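Local atomic coordinates of ATP-dependent RNA helicase HrpB (Escherichia coli, PDB entry 6EUD), a protein that hydrolyses ATP to ADP and phosphate as a DExH-box RNA helicase of bacteria, and binds single-stranded RNA. Residues A439-I442 and A443-E447; A521-D524 and A525-L529. All coordinates share one frame; numbering follows the deposited sequence.

Interaction 1 (A439-I442 and A443-E447)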
ATOM      1  N   ALA A 439     -16.289 -24.468  -3.748  1.00 30.64           N
ATOM      2  CA  ALA A 439     -15.258 -23.443  -3.629  1.00 29.29           C
ATOM      3  C   ALA A 439     -14.607 -23.108  -4.981  1.00 32.07           C
ATOM      4  O   ALA A 439     -14.321 -21.947  -5.258  1.00 35.32           O
ATOM      5  CB  ALA A 439     -14.177 -23.878  -2.606  1.00 29.52           C
ATOM      6  N   ALA A 440     -14.390 -24.112  -5.825  1.00 33.13           N
ATOM      7  CA  ALA A 440     -13.660 -23.923  -7.081  1.00 32.73           C
ATOM      8  C   ALA A 440     -14.465 -23.084  -8.059  1.00 35.46           C
ATOM      9  O   ALA A 440     -13.919 -22.231  -8.779  1.00 37.36           O
ATOM     10  CB  ALA A 440     -13.307 -25.276  -7.709  1.00 29.52           C
ATOM     11  N   LYS A 441     -15.764 -23.345  -8.095  1.00 34.58           N
ATOM     12  CA  LYS A 441     -16.662 -22.586  -8.943  1.00 36.10           C
ATOM     13  C   LYS A 441     -16.770 -21.139  -8.457  1.00 32.94           C
ATOM     14  O   LYS A 441     -16.665 -20.195  -9.253  1.00 27.04           O
ATOM     15  CB  LYS A 441     -18.047 -23.233  -8.984  1.00 39.88           C
ATOM     16  CG  LYS A 441     -19.046 -22.406  -9.771  1.00 43.78           C
ATOM     17  CD  LYS A 441     -19.887 -23.250 -10.695  1.00 52.52           C
ATOM     18  CE  LYS A 441     -20.547 -22.351 -11.713  1.00 55.51           C
ATOM     19  NZ  LYS A 441     -21.426 -23.123 -12.624  1.00 59.63           N
ATOM     20  N   ILE A 442     -16.971 -20.965  -7.154  1.00 27.73           N
ATOM     21  CA  ILE A 442     -17.012 -19.615  -6.584  1.00 30.98           C
ATOM     22  C   ILE A 442     -15.753 -18.847  -6.957  1.00 33.65           C
ATOM     23  O   ILE A 442     -15.810 -17.673  -7.336  1.00 36.61           O
ATOM     24  CB  ILE A 442     -17.150 -19.637  -5.055  1.00 31.03           C
ATOM     25  CG1 ILE A 442     -18.544 -20.140  -4.656  1.00 37.01           C
ATOM     26  CG2 ILE A 442     -16.899 -18.244  -4.474  1.00 30.78           C
ATOM     27  CD1 ILE A 442     -19.686 -19.178  -5.022  1.00 39.43           C
ATOM     28  N   ALA A 443     -14.618 -19.529  -6.869  1.00 35.27           N
ATOM     29  CA  ALA A 443     -13.333 -18.907  -7.124  1.00 35.23           C
ATOM     30  C   ALA A 443     -13.204 -18.513  -8.593  1.00 34.19           C
ATOM     31  O   ALA A 443     -12.695 -17.443  -8.915  1.00 36.33           O
ATOM     32  CB  ALA A 443     -12.202 -19.843  -6.710  1.00 31.91           C
ATOM     33  N   ALA A 444     -13.672 -19.371  -9.488  1.00 32.09           N
ATOM     34  CA  ALA A 444     -13.554 -19.061 -10.900  1.00 33.67           C
ATOM     35  C   ALA A 444     -14.429 -17.837 -11.217  1.00 34.50           C
ATOM     36  O   ALA A 444     -14.037 -16.959 -11.980  1.00 38.49           O
ATOM     37  CB  ALA A 444     -13.937 -20.266 -11.757  1.00 32.02           C
ATOM     38  N   ILE A 445     -15.594 -17.766 -10.587  1.00 29.85           N
ATOM     39  CA  ILE A 445     -16.466 -16.607 -10.723  1.00 34.02           C
ATOM     40  C   ILE A 445     -15.821 -15.307 -10.232  1.00 37.71           C
ATOM     41  O   ILE A 445     -15.802 -14.311 -10.955  1.00 35.14           O
ATOM     42  CB  ILE A 445     -17.784 -16.815  -9.958  1.00 33.03           C
ATOM     43  CG1 ILE A 445     -18.548 -17.975 -10.583  1.00 26.60           C
ATOM     44  CG2 ILE A 445     -18.624 -15.532  -9.993  1.00 27.23           C
ATOM     45  CD1 ILE A 445     -19.795 -18.329  -9.847  1.00 38.25           C
ATOM     46  N   LEU A 446     -15.308 -15.302  -9.002  1.00 39.59           N
ATOM     47  CA  LEU A 446     -14.701 -14.082  -8.445  1.00 34.79           C
ATOM     48  C   LEU A 446     -13.458 -13.605  -9.229  1.00 35.80           C
ATOM     49  O   LEU A 446     -13.171 -12.413  -9.270  1.00 38.62           O
ATOM     50  CB  LEU A 446     -14.369 -14.302  -6.958  1.00 28.11           C
ATOM     51  CG  LEU A 446     -15.636 -14.478  -6.109  1.00 27.64           C
ATOM     52  CD1 LEU A 446     -15.350 -14.816  -4.640  1.00 29.05           C
ATOM     53  CD2 LEU A 446     -16.496 -13.224  -6.191  1.00 27.22           C
ATOM     54  N   GLU A 447     -12.741 -14.532  -9.869  1.00 40.35           N
ATOM     55  CA  GLU A 447     -11.620 -14.200 -10.766  1.00 41.19           C
ATOM     56  C   GLU A 447     -12.052 -13.570 -12.102  1.00 45.62           C
ATOM     57  O   GLU A 447     -11.328 -12.761 -12.684  1.00 43.28           O
ATOM     58  CB  GLU A 447     -10.794 -15.459 -11.070  1.00 37.53           C
ATOM     59  CG  GLU A 447      -9.912 -15.915  -9.946  1.00 38.84           C
ATOM     60  CD  GLU A 447      -9.129 -17.196 -10.257  1.00 45.77           C
ATOM     61  OE1 GLU A 447      -9.247 -17.789 -11.371  1.00 44.09           O
ATOM     62  OE2 GLU A 447      -8.369 -17.605  -9.356  1.00 46.18           O
TER
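The last turns of helix 433-447 bring Ile442 and Leu446 together on one flank, one helical turn apart and leaning the same way. CG2 of Ile442 lies 3.8 Å from CD1 of Leu446, a side-by-side van der Waals contact between methyl groups. In Ile442, CG1 stands anti to the carbonyl carbon (chi1 -69°), which leaves CG2 anti to the backbone N and beside the carbonyl carbon, on the side of Leu446. Underneath, the backbone is regular alpha-helix: Leu446 N donates to Ile442 O at 2.9 Å, and Ile445 N to Lys441 O at 3.0 Å with a nearly straight N-H...O angle of 166°. Ala443 N and Ala444 N reach back in the same i to i-4 pattern, to Ala439 O and Ala440 O.

The helix is packed among helices 421-429, 457-462, 466-479 and 491-498, consistent with the helical bundle of DEAH/RHA enzymes. Ile442 packs against helices 421-429, 457-462 and 491-498, whereas small Ala440, Ala443 and Ala444 face helix 466-479, meeting Leu476, Leu475, and Arg471 with Ser472 in turn. On the flank toward helix 457-462, CG1 of Ile445 rests 3.2 Å from Lys441 O, and its CD1 comes to 4.1 Å from Lys441 CG, the two chains crossing at a slant. Lys441, bent at chi2, ends with NZ in a weak hydrogen bond to Phe461 O. At the C-terminal end of the helix Glu447 pairs with Arg471 in a salt bridge.

Interaction 2 (A521-D524 and A525-L529); sequences AMLD and ANDAL
Asp524 meets Asn526 and Asp527 in a tight chain reversal just past strand 520-522, at the start of the loop leading to strand 534-542. Asp524 grips the turn twice. Its O accepts from Asp527 N at 3.0 Å, closing a type I beta turn, although the donor stands well above the carbonyl plane. Its OD2 takes Asn526 N at 2.6 Å on the anti side of the carboxylate, tilted 29° out of its plane, an Asx turn nested in the first; with CG anti to the backbone N (chi1 -173°), the carboxylate swings forward over the turn.

The strand belongs to a curled mixed sheet, consistent with the OB-fold of DEAH/RHA helicases, and the branched end of Leu523 reaches Asp527 and Leu529. There CD2 lies 3.6 Å from Leu529 CB, and CG and CD1 each come to 3.5 Å from OD2 of Asp527, whose side chain crosses the leucine at about a right angle. That carboxylate oxygen is hydrogen-bonded to Ser455 OG. An alanine in place of Leu523 removes both methyl branches and would probably leave a gap beside Leu529 CB and strip the apolar flank from the Asp527 carboxylate.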
ATOM      1  N   ALA A 521     -21.135  -0.079   2.633  1.00 57.71           N
ATOM      2  CA  ALA A 521     -21.340  -0.774   1.369  1.00 59.49           C
ATOM      3  C   ALA A 521     -22.735  -0.483   0.854  1.00 59.50           C
ATOM      4  O   ALA A 521     -23.716  -0.542   1.606  1.00 57.83           O
ATOM      5  CB  ALA A 521     -21.129  -2.279   1.534  1.00 61.01           C
ATOM      6  N   MET A 522     -22.826  -0.179  -0.434  1.00 59.12           N
ATOM      7  CA  MET A 522     -24.091   0.238  -1.008  1.00 56.09           C
ATOM      8  C   MET A 522     -24.601  -0.715  -2.068  1.00 51.75           C
ATOM      9  O   MET A 522     -23.870  -1.110  -2.980  1.00 53.47           O
ATOM     10  CB  MET A 522     -23.963   1.636  -1.608  1.00 59.05           C
ATOM     11  CG  MET A 522     -23.611   2.694  -0.582  1.00 65.87           C
ATOM     12  SD  MET A 522     -24.808   2.776   0.762  1.00186.72           S
ATOM     13  CE  MET A 522     -26.273   3.360  -0.082  1.00 66.51           C
ATOM     14  N   LEU A 523     -25.875  -1.054  -1.955  1.00 65.88           N
ATOM     15  CA  LEU A 523     -26.555  -1.766  -3.017  1.00 70.09           C
ATOM     16  C   LEU A 523     -27.777  -0.954  -3.480  1.00 74.51           C
ATOM     17  O   LEU A 523     -28.361  -0.190  -2.697  1.00 75.30           O
ATOM     18  CB  LEU A 523     -26.952  -3.156  -2.531  1.00 71.78           C
ATOM     19  CG  LEU A 523     -27.192  -4.260  -3.551  1.00 72.02           C
ATOM     20  CD1 LEU A 523     -25.960  -4.459  -4.413  1.00 68.38           C
ATOM     21  CD2 LEU A 523     -27.533  -5.528  -2.800  1.00 71.84           C
ATOM     22  N   ASP A 524     -28.137  -1.092  -4.754  1.00 77.10           N
ATOM     23  CA  ASP A 524     -29.336  -0.454  -5.296  1.00 79.67           C
ATOM     24  C   ASP A 524     -30.549  -0.806  -4.443  1.00 78.94           C
ATOM     25  O   ASP A 524     -30.747  -1.963  -4.079  1.00 77.34           O
ATOM     26  CB  ASP A 524     -29.576  -0.879  -6.748  1.00 86.26           C
ATOM     27  CG  ASP A 524     -30.711  -0.105  -7.409  1.00 95.21           C
ATOM     28  OD1 ASP A 524     -30.410   0.877  -8.120  1.00100.35           O
ATOM     29  OD2 ASP A 524     -31.896  -0.469  -7.227  1.00 94.99           O
ATOM     30  N   ALA A 525     -31.351   0.204  -4.125  1.00 81.54           N
ATOM     31  CA  ALA A 525     -32.544   0.027  -3.306  1.00 81.28           C
ATOM     32  C   ALA A 525     -33.570  -0.929  -3.935  1.00 82.12           C
ATOM     33  O   ALA A 525     -34.414  -1.480  -3.229  1.00 80.83           O
ATOM     34  CB  ALA A 525     -33.185   1.375  -3.041  1.00 83.30           C
ATOM     35  N   ASN A 526     -33.499  -1.125  -5.251  1.00 82.12           N
ATOM     36  CA  ASN A 526     -34.400  -2.054  -5.931  1.00 86.04           C
ATOM     37  C   ASN A 526     -33.699  -3.338  -6.367  1.00 84.00           C
ATOM     38  O   ASN A 526     -34.061  -3.957  -7.370  1.00 84.22           O
ATOM     39  CB  ASN A 526     -35.040  -1.378  -7.141  1.00 92.45           C
ATOM     40  CG  ASN A 526     -36.059  -0.327  -6.750  1.00 96.62           C
ATOM     41  OD1 ASN A 526     -37.195  -0.643  -6.390  1.00 99.11           O
ATOM     42  ND2 ASN A 526     -35.651   0.934  -6.810  1.00 97.04           N
ATOM     43  N   ASP A 527     -32.681  -3.730  -5.612  1.00 82.85           N
ATOM     44  CA  ASP A 527     -32.006  -4.992  -5.866  1.00 82.68           C
ATOM     45  C   ASP A 527     -32.617  -6.081  -5.021  1.00 79.26           C
ATOM     46  O   ASP A 527     -32.957  -5.860  -3.860  1.00 77.97           O
ATOM     47  CB  ASP A 527     -30.511  -4.887  -5.581  1.00 85.06           C
ATOM     48  CG  ASP A 527     -29.684  -4.865  -6.845  1.00 87.04           C
ATOM     49  OD1 ASP A 527     -30.268  -4.633  -7.929  1.00 92.37           O
ATOM     50  OD2 ASP A 527     -28.456  -5.074  -6.752  1.00 81.37           O
ATOM     51  N   ALA A 528     -32.757  -7.257  -5.620  1.00 74.63           N
ATOM     52  CA  ALA A 528     -33.263  -8.421  -4.918  1.00 75.36           C
ATOM     53  C   ALA A 528     -32.529  -8.660  -3.597  1.00 73.53           C
ATOM     54  O   ALA A 528     -33.154  -9.002  -2.593  1.00 78.09           O
ATOM     55  CB  ALA A 528     -33.154  -9.640  -5.803  1.00 77.75           C
ATOM     56  N   LEU A 529     -31.212  -8.476  -3.587  1.00 67.24           N
ATOM     57  CA  LEU A 529     -30.452  -8.756  -2.373  1.00 70.82           C
ATOM     58  C   LEU A 529     -30.686  -7.719  -1.270  1.00 72.35           C
ATOM     59  O   LEU A 529     -30.613  -8.044  -0.085  1.00 72.46           O
ATOM     60  CB  LEU A 529     -28.954  -8.853  -2.672  1.00 70.41           C
ATOM     61  CG  LEU A 529     -28.491 -10.144  -3.337  1.00 71.36           C
ATOM     62  CD1 LEU A 529     -26.974 -10.152  -3.447  1.00 69.63           C
ATOM     63  CD2 LEU A 529     -29.012 -11.364  -2.576  1.00 70.71           C
TER

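Interaction 1 comes first along the chain, in helix 433-447, and closes before interaction 2 opens at the end of strand 520-522. Their centres are 22 Å apart and their nearest atoms about 11 Å, so they do not touch, and no helix or sheet is common to both. Between them the chain passes through helices 457-462, 466-479 and 491-498, which pack around 439-447, and then enters the sheet that holds 520-522. Ser455, just before helix 457-462, meets the 521-529 turn, so the same part of the chain borders both. Both lie away from the ATP-binding residues and the DEFH box, in parts consistent with the helical bundle and OB-fold of DEAH/RHA helicases.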